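Local atomic coordinates of Serine/threonine-protein phosphatase 2A regulatory subunit B'' subunit alpha (Homo sapiens, PDB entry 4I5J), a protein that serves as a calcium-binding EF-hand regulatory subunit of protein phosphatase 2A and might modulate the substrate selectivity, activity and localization of the catalytic enzyme. Residues I151-I154 against F155-A158; S191-Y194 against W195-M199; C198-V201 against D202-V206; K251-L254 against R255-K258. All blocks are in the same frame, centred on the assembly; numbering follows the deposited sequence.

Contact 1. Residues I151-I154 against F155-A158; sequences IERI and FSGA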
loop_
_atom_site.group_PDB
_atom_site.type_symbol
_atom_site.label_atom_id
_atom_site.label_comp_id
_atom_site.label_asym_id
_atom_site.label_seq_id
_atom_site.Cartn_x
_atom_site.Cartn_y
_atom_site.Cartn_z
ATOM N N ILE A 151 -9.946 8.849 4.123
ATOM C CA ILE A 151 -9.724 7.971 5.280
ATOM C C ILE A 151 -10.951 7.092 5.524
ATOM O O ILE A 151 -10.837 5.889 5.753
ATOM C CB ILE A 151 -9.378 8.772 6.563
ATOM C CG1 ILE A 151 -8.063 9.552 6.394
ATOM C CG2 ILE A 151 -9.325 7.858 7.780
ATOM C CD1 ILE A 151 -6.842 8.711 6.159
ATOM N N GLU A 152 -12.128 7.696 5.438
ATOM C CA GLU A 152 -13.381 6.957 5.520
ATOM C C GLU A 152 -13.417 5.865 4.454
ATOM O O GLU A 152 -13.867 4.743 4.710
ATOM C CB GLU A 152 -14.572 7.919 5.377
ATOM C CG GLU A 152 -15.941 7.281 5.489
ATOM C CD GLU A 152 -17.054 8.328 5.549
ATOM O OE1 GLU A 152 -16.741 9.543 5.566
ATOM O OE2 GLU A 152 -18.243 7.938 5.577
ATOM N N ARG A 153 -12.909 6.171 3.265
ATOM C CA ARG A 153 -12.837 5.155 2.212
ATOM C C ARG A 153 -11.870 4.022 2.568
ATOM O O ARG A 153 -12.143 2.848 2.318
ATOM C CB ARG A 153 -12.475 5.799 0.873
ATOM C CG ARG A 153 -13.591 6.692 0.282
ATOM C CD ARG A 153 -14.786 5.854 -0.131
ATOM N NE ARG A 153 -14.373 4.875 -1.133
ATOM C CZ ARG A 153 -14.918 3.673 -1.277
ATOM N NH1 ARG A 153 -15.920 3.302 -0.491
ATOM N NH2 ARG A 153 -14.468 2.852 -2.214
ATOM N N ILE A 154 -10.732 4.369 3.144
ATOM C CA ILE A 154 -9.803 3.346 3.609
ATOM C C ILE A 154 -10.493 2.401 4.591
ATOM O O ILE A 154 -10.295 1.191 4.545
ATOM C CB ILE A 154 -8.593 3.984 4.266
ATOM C CG1 ILE A 154 -7.670 4.585 3.198
ATOM C CG2 ILE A 154 -7.857 2.969 5.131
ATOM C CD1 ILE A 154 -6.819 5.750 3.759
ATOM N N PHE A 155 -11.338 2.959 5.452
ATOM C CA PHE A 155 -12.010 2.171 6.479
ATOM C C PHE A 155 -13.325 1.555 5.998
ATOM O O PHE A 155 -14.060 0.961 6.789
ATOM C CB PHE A 155 -12.245 3.034 7.720
ATOM C CG PHE A 155 -11.056 3.103 8.624
ATOM C CD1 PHE A 155 -11.025 2.374 9.794
ATOM C CD2 PHE A 155 -9.955 3.875 8.291
ATOM C CE1 PHE A 155 -9.929 2.418 10.633
ATOM C CE2 PHE A 155 -8.849 3.915 9.123
ATOM C CZ PHE A 155 -8.840 3.193 10.300
ATOM N N SER A 156 -13.591 1.678 4.698
ATOM C CA SER A 156 -14.837 1.202 4.067
ATOM C C SER A 156 -14.791 -0.253 3.645
ATOM O O SER A 156 -15.823 -0.855 3.358
ATOM C CB SER A 156 -15.113 2.002 2.795
ATOM O OG SER A 156 -14.138 1.689 1.796
ATOM N N GLY A 157 -13.594 -0.799 3.536
ATOM C CA GLY A 157 -13.430 -2.143 3.005
ATOM C C GLY A 157 -12.917 -2.118 1.576
ATOM O O GLY A 157 -12.646 -3.165 0.985
ATOM N N ALA A 158 -12.763 -0.918 1.019
ATOM C CA ALA A 158 -12.261 -0.757 -0.360
ATOM C C ALA A 158 -10.889 -1.366 -0.607
ATOM O O ALA A 158 -10.592 -1.797 -1.720
ATOM C CB ALA A 158 -12.233 0.695 -0.728
HETATM O O HOH W 1 -10.589 -1.063 3.429
#

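Contact 2. Residues S191-Y194 against W195-M199; sequences SIEY and WFRCM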
loop_
_atom_site.group_PDB
_atom_site.type_symbol
_atom_site.label_atom_id
_atom_site.label_comp_id
_atom_site.label_asym_id
_atom_site.label_seq_id
_atom_site.Cartn_x
_atom_site.Cartn_y
_atom_site.Cartn_z
ATOM N N SER A 191 0.269 0.946 -4.932
ATOM C CA SER A 191 -0.225 2.170 -4.327
ATOM C C SER A 191 -1.269 2.863 -5.208
ATOM O O SER A 191 -2.341 3.291 -4.723
ATOM C CB SER A 191 0.935 3.118 -4.095
ATOM O OG SER A 191 0.457 4.350 -3.583
ATOM N N ILE A 192 -0.966 2.963 -6.500
ATOM C CA ILE A 192 -1.871 3.609 -7.451
ATOM C C ILE A 192 -3.204 2.875 -7.473
ATOM O O ILE A 192 -4.255 3.503 -7.563
ATOM C CB ILE A 192 -1.269 3.690 -8.866
ATOM C CG1 ILE A 192 0.019 4.510 -8.841
ATOM C CG2 ILE A 192 -2.276 4.316 -9.893
ATOM C CD1 ILE A 192 0.774 4.471 -10.182
ATOM N N GLU A 193 -3.174 1.550 -7.356
ATOM C CA GLU A 193 -4.424 0.800 -7.316
ATOM C C GLU A 193 -5.131 1.027 -5.987
ATOM O O GLU A 193 -6.360 1.182 -5.933
ATOM C CB GLU A 193 -4.183 -0.693 -7.520
ATOM C CG GLU A 193 -5.453 -1.479 -7.317
ATOM C CD GLU A 193 -5.404 -2.829 -7.975
ATOM O OE1 GLU A 193 -4.350 -3.143 -8.573
ATOM O OE2 GLU A 193 -6.413 -3.569 -7.879
ATOM N N TYR A 194 -4.334 1.079 -4.922
ATOM C CA TYR A 194 -4.834 1.280 -3.566
ATOM C C TYR A 194 -5.644 2.583 -3.498
ATOM O O TYR A 194 -6.777 2.590 -3.008
ATOM C CB TYR A 194 -3.647 1.305 -2.593
ATOM C CG TYR A 194 -3.968 1.420 -1.117
ATOM C CD1 TYR A 194 -3.939 0.303 -0.296
ATOM C CD2 TYR A 194 -4.253 2.652 -0.538
ATOM C CE1 TYR A 194 -4.196 0.399 1.060
ATOM C CE2 TYR A 194 -4.512 2.763 0.828
ATOM C CZ TYR A 194 -4.488 1.624 1.615
ATOM O OH TYR A 194 -4.752 1.699 2.969
ATOM N N TRP A 195 -5.079 3.683 -3.994
ATOM C CA TRP A 195 -5.800 4.960 -3.963
ATOM C C TRP A 195 -6.940 4.986 -4.964
ATOM O O TRP A 195 -7.954 5.646 -4.737
ATOM C CB TRP A 195 -4.865 6.148 -4.160
ATOM C CG TRP A 195 -3.861 6.181 -3.083
ATOM C CD1 TRP A 195 -2.519 5.978 -3.208
ATOM C CD2 TRP A 195 -4.118 6.346 -1.683
ATOM N NE1 TRP A 195 -1.922 6.023 -1.971
ATOM C CE2 TRP A 195 -2.881 6.250 -1.020
ATOM C CE3 TRP A 195 -5.273 6.572 -0.931
ATOM C CZ2 TRP A 195 -2.760 6.392 0.369
ATOM C CZ3 TRP A 195 -5.163 6.704 0.446
ATOM C CH2 TRP A 195 -3.913 6.616 1.082
ATOM N N PHE A 196 -6.792 4.245 -6.058
ATOM C CA PHE A 196 -7.878 4.153 -7.029
ATOM C C PHE A 196 -9.086 3.474 -6.393
ATOM O O PHE A 196 -10.202 3.945 -6.546
ATOM C CB PHE A 196 -7.454 3.393 -8.277
ATOM C CG PHE A 196 -8.514 3.364 -9.338
ATOM C CD1 PHE A 196 -8.519 4.317 -10.351
ATOM C CD2 PHE A 196 -9.516 2.400 -9.317
ATOM C CE1 PHE A 196 -9.499 4.311 -11.330
ATOM C CE2 PHE A 196 -10.516 2.395 -10.287
ATOM C CZ PHE A 196 -10.508 3.343 -11.296
ATOM N N ARG A 197 -8.872 2.367 -5.680
ATOM C CA ARG A 197 -9.984 1.676 -5.029
ATOM C C ARG A 197 -10.648 2.568 -3.977
ATOM O O ARG A 197 -11.854 2.454 -3.712
ATOM C CB ARG A 197 -9.464 0.421 -4.328
ATOM C CG ARG A 197 -9.291 -0.763 -5.226
ATOM C CD ARG A 197 -8.314 -1.767 -4.626
ATOM N NE ARG A 197 -8.297 -2.965 -5.449
ATOM C CZ ARG A 197 -8.804 -4.129 -5.066
ATOM N NH1 ARG A 197 -9.336 -4.259 -3.851
ATOM N NH2 ARG A 197 -8.746 -5.166 -5.891
ATOM N N CYS A 198 -9.855 3.427 -3.332
ATOM C CA CYS A 198 -10.450 4.338 -2.348
ATOM C C CYS A 198 -11.290 5.413 -3.037
ATOM O O CYS A 198 -12.360 5.767 -2.552
ATOM C CB CYS A 198 -9.386 5.007 -1.485
ATOM S SG CYS A 198 -8.568 3.879 -0.377
ATOM N N MET A 199 -10.805 5.925 -4.166
ATOM C CA MET A 199 -11.542 6.952 -4.911
ATOM C C MET A 199 -12.729 6.401 -5.682
ATOM O O MET A 199 -13.700 7.124 -5.934
ATOM C CB MET A 199 -10.624 7.723 -5.858
ATOM C CG MET A 199 -9.616 8.601 -5.116
ATOM S SD MET A 199 -8.817 9.804 -6.205
ATOM C CE MET A 199 -10.251 10.844 -6.573
#

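Contact 3. Residues C198-V201 against D202-V206; sequences CMDV and DGDGV. With CA (calcium ion), chain B.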
loop_
_atom_site.group_PDB
_atom_site.type_symbol
_atom_site.label_atom_id
_atom_site.label_comp_id
_atom_site.label_asym_id
_atom_site.label_seq_id
_atom_site.Cartn_x
_atom_site.Cartn_y
_atom_site.Cartn_z
ATOM N N CYS A 198 -9.855 3.427 -3.332
ATOM C CA CYS A 198 -10.450 4.338 -2.348
ATOM C C CYS A 198 -11.290 5.413 -3.037
ATOM O O CYS A 198 -12.360 5.767 -2.552
ATOM C CB CYS A 198 -9.386 5.007 -1.485
ATOM S SG CYS A 198 -8.568 3.879 -0.377
ATOM N N MET A 199 -10.805 5.925 -4.166
ATOM C CA MET A 199 -11.542 6.952 -4.911
ATOM C C MET A 199 -12.729 6.401 -5.682
ATOM O O MET A 199 -13.700 7.124 -5.934
ATOM C CB MET A 199 -10.624 7.723 -5.858
ATOM C CG MET A 199 -9.616 8.601 -5.116
ATOM S SD MET A 199 -8.817 9.804 -6.205
ATOM C CE MET A 199 -10.251 10.844 -6.573
ATOM N N ASP A 200 -12.668 5.127 -6.052
ATOM C CA ASP A 200 -13.779 4.521 -6.777
ATOM C C ASP A 200 -14.919 4.213 -5.815
ATOM O O ASP A 200 -15.183 3.052 -5.508
ATOM C CB ASP A 200 -13.323 3.251 -7.501
ATOM C CG ASP A 200 -14.391 2.686 -8.420
ATOM O OD1 ASP A 200 -15.413 3.358 -8.630
ATOM O OD2 ASP A 200 -14.211 1.566 -8.934
ATOM N N VAL A 201 -15.590 5.260 -5.344
ATOM C CA VAL A 201 -16.613 5.109 -4.317
ATOM C C VAL A 201 -17.627 4.000 -4.605
ATOM O O VAL A 201 -17.871 3.150 -3.749
ATOM C CB VAL A 201 -17.366 6.415 -4.091
ATOM C CG1 VAL A 201 -18.495 6.213 -3.063
ATOM C CG2 VAL A 201 -16.409 7.512 -3.653
ATOM N N ASP A 202 -18.206 3.994 -5.805
ATOM C CA ASP A 202 -19.253 3.016 -6.127
ATOM C C ASP A 202 -18.677 1.684 -6.600
ATOM O O ASP A 202 -19.410 0.741 -6.866
ATOM C CB ASP A 202 -20.250 3.578 -7.158
ATOM C CG ASP A 202 -19.597 3.924 -8.500
ATOM O OD1 ASP A 202 -18.469 3.468 -8.768
ATOM O OD2 ASP A 202 -20.208 4.675 -9.295
ATOM N N GLY A 203 -17.361 1.634 -6.758
ATOM C CA GLY A 203 -16.681 0.400 -7.122
ATOM C C GLY A 203 -16.922 -0.146 -8.522
ATOM O O GLY A 203 -16.722 -1.340 -8.760
ATOM N N ASP A 204 -17.319 0.709 -9.462
ATOM C CA ASP A 204 -17.588 0.245 -10.824
ATOM C C ASP A 204 -16.354 0.171 -11.717
ATOM O O ASP A 204 -16.460 -0.139 -12.893
ATOM C CB ASP A 204 -18.683 1.092 -11.503
ATOM C CG ASP A 204 -18.283 2.559 -11.687
ATOM O OD1 ASP A 204 -17.177 2.965 -11.228
ATOM O OD2 ASP A 204 -19.097 3.314 -12.275
ATOM N N GLY A 205 -15.182 0.464 -11.175
ATOM C CA GLY A 205 -13.957 0.345 -11.955
ATOM C C GLY A 205 -13.551 1.627 -12.675
ATOM O O GLY A 205 -12.531 1.655 -13.345
ATOM N N VAL A 206 -14.343 2.693 -12.559
ATOM C CA VAL A 206 -13.933 3.981 -13.113
ATOM C C VAL A 206 -14.210 5.108 -12.126
ATOM O O VAL A 206 -15.076 4.979 -11.269
ATOM C CB VAL A 206 -14.680 4.320 -14.406
ATOM C CG1 VAL A 206 -14.619 3.143 -15.391
ATOM C CG2 VAL A 206 -16.122 4.721 -14.097
HETATM CA CA CA B . -16.808 4.749 -9.775
HETATM O O HOH W 2 -18.630 5.748 -11.011
#

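Contact 4. Residues K251-L254 against R255-K258; sequences KITL and RDLK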
loop_
_atom_site.group_PDB
_atom_site.type_symbol
_atom_site.label_atom_id
_atom_site.label_comp_id
_atom_site.label_asym_id
_atom_site.label_seq_id
_atom_site.Cartn_x
_atom_site.Cartn_y
_atom_site.Cartn_z
ATOM N N LYS A 251 -15.010 8.844 -17.169
ATOM C CA LYS A 251 -14.819 7.464 -16.702
ATOM C C LYS A 251 -13.322 7.124 -16.654
ATOM O O LYS A 251 -12.810 6.359 -17.465
ATOM C CB LYS A 251 -15.600 6.468 -17.582
ATOM C CG LYS A 251 -17.117 6.733 -17.623
ATOM C CD LYS A 251 -17.853 5.881 -18.646
ATOM C CE LYS A 251 -17.738 4.414 -18.336
ATOM N NZ LYS A 251 -18.447 4.074 -17.080
ATOM N N ILE A 252 -12.614 7.724 -15.705
ATOM C CA ILE A 252 -11.172 7.512 -15.584
ATOM C C ILE A 252 -10.840 6.136 -15.038
ATOM O O ILE A 252 -11.349 5.745 -13.984
ATOM C CB ILE A 252 -10.538 8.592 -14.680
ATOM C CG1 ILE A 252 -10.668 9.956 -15.365
ATOM C CG2 ILE A 252 -9.057 8.291 -14.394
ATOM C CD1 ILE A 252 -10.458 11.100 -14.437
ATOM N N THR A 253 -9.984 5.399 -15.750
ATOM C CA THR A 253 -9.628 4.049 -15.341
ATOM C C THR A 253 -8.264 3.940 -14.641
ATOM O O THR A 253 -7.436 4.852 -14.665
ATOM C CB THR A 253 -9.622 3.061 -16.533
ATOM O OG1 THR A 253 -8.496 3.322 -17.379
ATOM C CG2 THR A 253 -10.907 3.160 -17.335
ATOM N N LEU A 254 -8.028 2.795 -14.018
ATOM C CA LEU A 254 -6.751 2.569 -13.370
ATOM C C LEU A 254 -5.670 2.612 -14.454
ATOM O O LEU A 254 -4.622 3.241 -14.293
ATOM C CB LEU A 254 -6.766 1.219 -12.667
ATOM C CG LEU A 254 -5.451 0.806 -12.018
ATOM C CD1 LEU A 254 -5.074 1.800 -10.924
ATOM C CD2 LEU A 254 -5.625 -0.588 -11.455
ATOM N N ARG A 255 -5.956 1.961 -15.571
ATOM C CA ARG A 255 -5.085 2.017 -16.730
ATOM C C ARG A 255 -4.751 3.460 -17.136
ATOM O O ARG A 255 -3.588 3.755 -17.405
ATOM C CB ARG A 255 -5.724 1.264 -17.893
ATOM C CG ARG A 255 -4.772 0.913 -19.016
ATOM C CD ARG A 255 -5.495 0.129 -20.118
ATOM N NE ARG A 255 -4.554 -0.619 -20.947
ATOM C CZ ARG A 255 -3.915 -0.115 -21.999
ATOM N NH1 ARG A 255 -4.120 1.144 -22.368
ATOM N NH2 ARG A 255 -3.071 -0.874 -22.686
ATOM N N ASP A 256 -5.744 4.357 -17.172
ATOM C CA ASP A 256 -5.475 5.762 -17.531
ATOM C C ASP A 256 -4.515 6.391 -16.521
ATOM O O ASP A 256 -3.608 7.141 -16.884
ATOM C CB ASP A 256 -6.745 6.610 -17.555
ATOM C CG ASP A 256 -7.751 6.161 -18.600
ATOM O OD1 ASP A 256 -7.372 5.740 -19.713
ATOM O OD2 ASP A 256 -8.951 6.232 -18.286
ATOM N N LEU A 257 -4.726 6.089 -15.245
ATOM C CA LEU A 257 -3.900 6.687 -14.193
ATOM C C LEU A 257 -2.461 6.139 -14.158
ATOM O O LEU A 257 -1.525 6.907 -13.942
ATOM C CB LEU A 257 -4.598 6.622 -12.821
ATOM C CG LEU A 257 -5.727 7.663 -12.668
ATOM C CD1 LEU A 257 -6.730 7.330 -11.540
ATOM C CD2 LEU A 257 -5.138 9.068 -12.459
ATOM N N LYS A 258 -2.280 4.836 -14.394
ATOM C CA LYS A 258 -0.927 4.273 -14.529
ATOM C C LYS A 258 -0.248 4.807 -15.789
ATOM O O LYS A 258 0.927 5.149 -15.759
ATOM C CB LYS A 258 -0.952 2.741 -14.590
ATOM C CG LYS A 258 -1.394 2.046 -13.321
ATOM C CD LYS A 258 -1.555 0.540 -13.541
ATOM C CE LYS A 258 -1.733 -0.194 -12.221
ATOM N NZ LYS A 258 -1.855 -1.669 -12.387
HETATM O O HOH W 3 -11.094 6.227 -19.497
#

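Contact 1. Residues I151-I154 against F155-A158
Phe155 and Ile151 lie side by side and point the same way, with Ile151 CG2 4.1 Å from Phe155 CD2. Ile154 approaches that ring atom from another direction: its CG2, set anti to its own backbone N, stops 3.9 Å from Phe155 CD2. The carbonyl O of Ile151 sits at the ring edge, in plane, and accepts Phe155 N at 3.0 Å, a helical bond made just as the chain leaves the helix. On another side of the turn, Arg153 folds back: bends at chi2 (-68°) and chi3 (-59°) lay one guanidinium face over Ser156 OG and bring NH2 to 3.4 Å from Ala158 CB. Ser156 suits the turn, since its OG accepts from Ala158 N at 3.0 Å, an ST turn, while Gly157 has a backbone conformation that would jam a side chain against the preceding carbonyl. Arg153 also donates through NE and NH2 to the carbonyls of Cys198 and Arg197, and an alanine here would probably leave both carbonyls without these donors and weaken the tie between the turn and helix 189-199. Ile154 packs on Tyr194, Trp195 and Cys198 of that helix, and Phe155 rests against Leu138 of helix 135-138 and Met171 of strand 170-171.

Contact 2. Residues S191-Y194 against W195-M199
Glu193 OE2 is gripped twice by Arg197, one helical turn on: NE donates at 3.1 Å, and NH2 adds a weak bond at 3.5 Å. In this salt bridge NE meets OE2 on its anti side, somewhat out of the carboxylate plane; the carboxylate and guanidinium planes are turned 42° apart. An extended glutamate and an extended arginine four residues apart have the reach to pair along the partly exposed flank of a helix, and the backbone beneath them is tied by Arg197 N to Glu193 O at 2.8 Å. The buried flank is aromatic. Tyr194 turns an edge to the face of Trp195 in a T-shaped pair, its CD2 lying 3.8 Å above the indole plane, over the centre, with the two planes at 76°. CG of Tyr194 is anti to the backbone N (chi1 -176°) and that of Trp195 anti to the carbonyl carbon, which lets these neighbours in sequence fold together. Cys198 SG lies obliquely off the tyrosine ring, 5.0 Å from the Tyr194 centroid, a sulfur-aromatic contact. Both Trp195 NE1 and Ser191 OG donate to the carbonyl of Ser182, giving the buried polar atoms a common acceptor. A leucine in place of Trp195 would probably leave the Tyr194 edge without its flat partner and the Ser182 carbonyl short of one donor. Helix 189-199 thus presents Tyr194 to Trp178 and Phe179 of helix 173-184, Trp195 to Tyr267 and Phe271 of helix 263-271, and Phe196 to Leu254 and Leu257 of helix 254-260.

Contact 3. Residues C198-V201 against D202-V206
This is the calcium-binding loop of an EF-hand, where the chain leaves helix 189-199 and winds round the ion before entering helix 209-226; Asp200 meets Asp202, Asp204 and Val206 through the metal they share. Asp200 OD1, Asp202 OD1, Asp204 OD1 and the carbonyl O of Val206 each lie 2.3 Å from the calcium ion. The two carboxylate oxygens of Glu211 and a water complete seven ligands, the number usual for this motif. CG of Asp200, anti to its backbone N (chi1 -172°), carries the carboxylate inward, where its two oxygens divide the work: OD1 binds the ion, and OD2 accepts from Gly205 N at 2.7 Å, on the syn side. The carboxylates of Asp200 and Asp202 cross obliquely, their planes 78° apart, with each giving the ion its OD1. Two successive Asx turns hold the remaining ligands: Asp202 OD1 accepts from Asp204 N at 3.1 Å, and Asp204 OD1 from Val206 N at 3.1 Å. A type I turn, closed by Gly203 N to Asp200 O at 2.9 Å, starts the winding. Glycine suits the places of Gly203 and Gly205, both with positive phi; at Gly205 a side chain would also strike the preceding carbonyl. The bound water donates to Asp202 OD2 and Asp204 OD2, which helps hold these carboxylates as they are turned. The ion's charge offsets the crowding of oxygens from four acidic residues; without calcium they would probably repel one another and the loop relax, in keeping with a calcium-dependent regulatory subunit.

Contact 4. Residues K251-L254 against R255-K258
Thr253 OG1 stands between its own backbone N and carbonyl carbon (chi1 72°), while Asp256 CG is turned beside its backbone N (chi1 -63°), and these two settings point each side chain at the other's main chain. Thr253 OG1 accepts from Asp256 N at 2.9 Å, and Asp256 OD2 accepts from Thr253 N at 2.9 Å in a nearly straight bond (170°), met from above the carboxylate plane. Together they form a capping box at the start of helix 254-260. Threonine suits the N-cap because its hydroxyl can take up an amide that has no carbonyl of an earlier turn, and the aspartate charge is probably favoured by the helix dipole. A water lies 2.7 Å from Lys251 O and also reaches the Asp256 carboxylate. Apolar contacts flank the box. The Ile252 and Leu257 side chains cross at about a right angle, with Ile252 CG2 3.8 Å from Leu257 CG, and the methylene chain of Lys258 lies against Leu254, CE to CG at 3.9 Å. Ile252 hydrogen-bonds by its backbone to Leu207, consistent with the short beta link that joins paired EF-hand loops. Leu254 packs on Ile192 and Phe196 of helix 189-199, and Leu257 on Phe266 of helix 263-271 and Val244 of helix 233-244.

How the contacts relate
Contacts 2 and 3 both use helix 189-199, and contacts 1 and 4 pack against it. Contact 2 is the buried part, dominated by aromatic packing; contact 3 continues from its end into a largely exposed calcium loop of carboxylates. Contacts 1 and 4, both partly buried, join the helix at different places without touching each other. Contact 1 leaves a helix and sends an arginine to the C-terminal carbonyls of helix 189-199, with Arg153 NE 2.6 Å from Cys198 O. Contact 4 starts a helix instead, and uses side chains to cap it. Phe196 of contact 2 connects three of the contacts, its ring reaching the backbone of contacts 3 and 4.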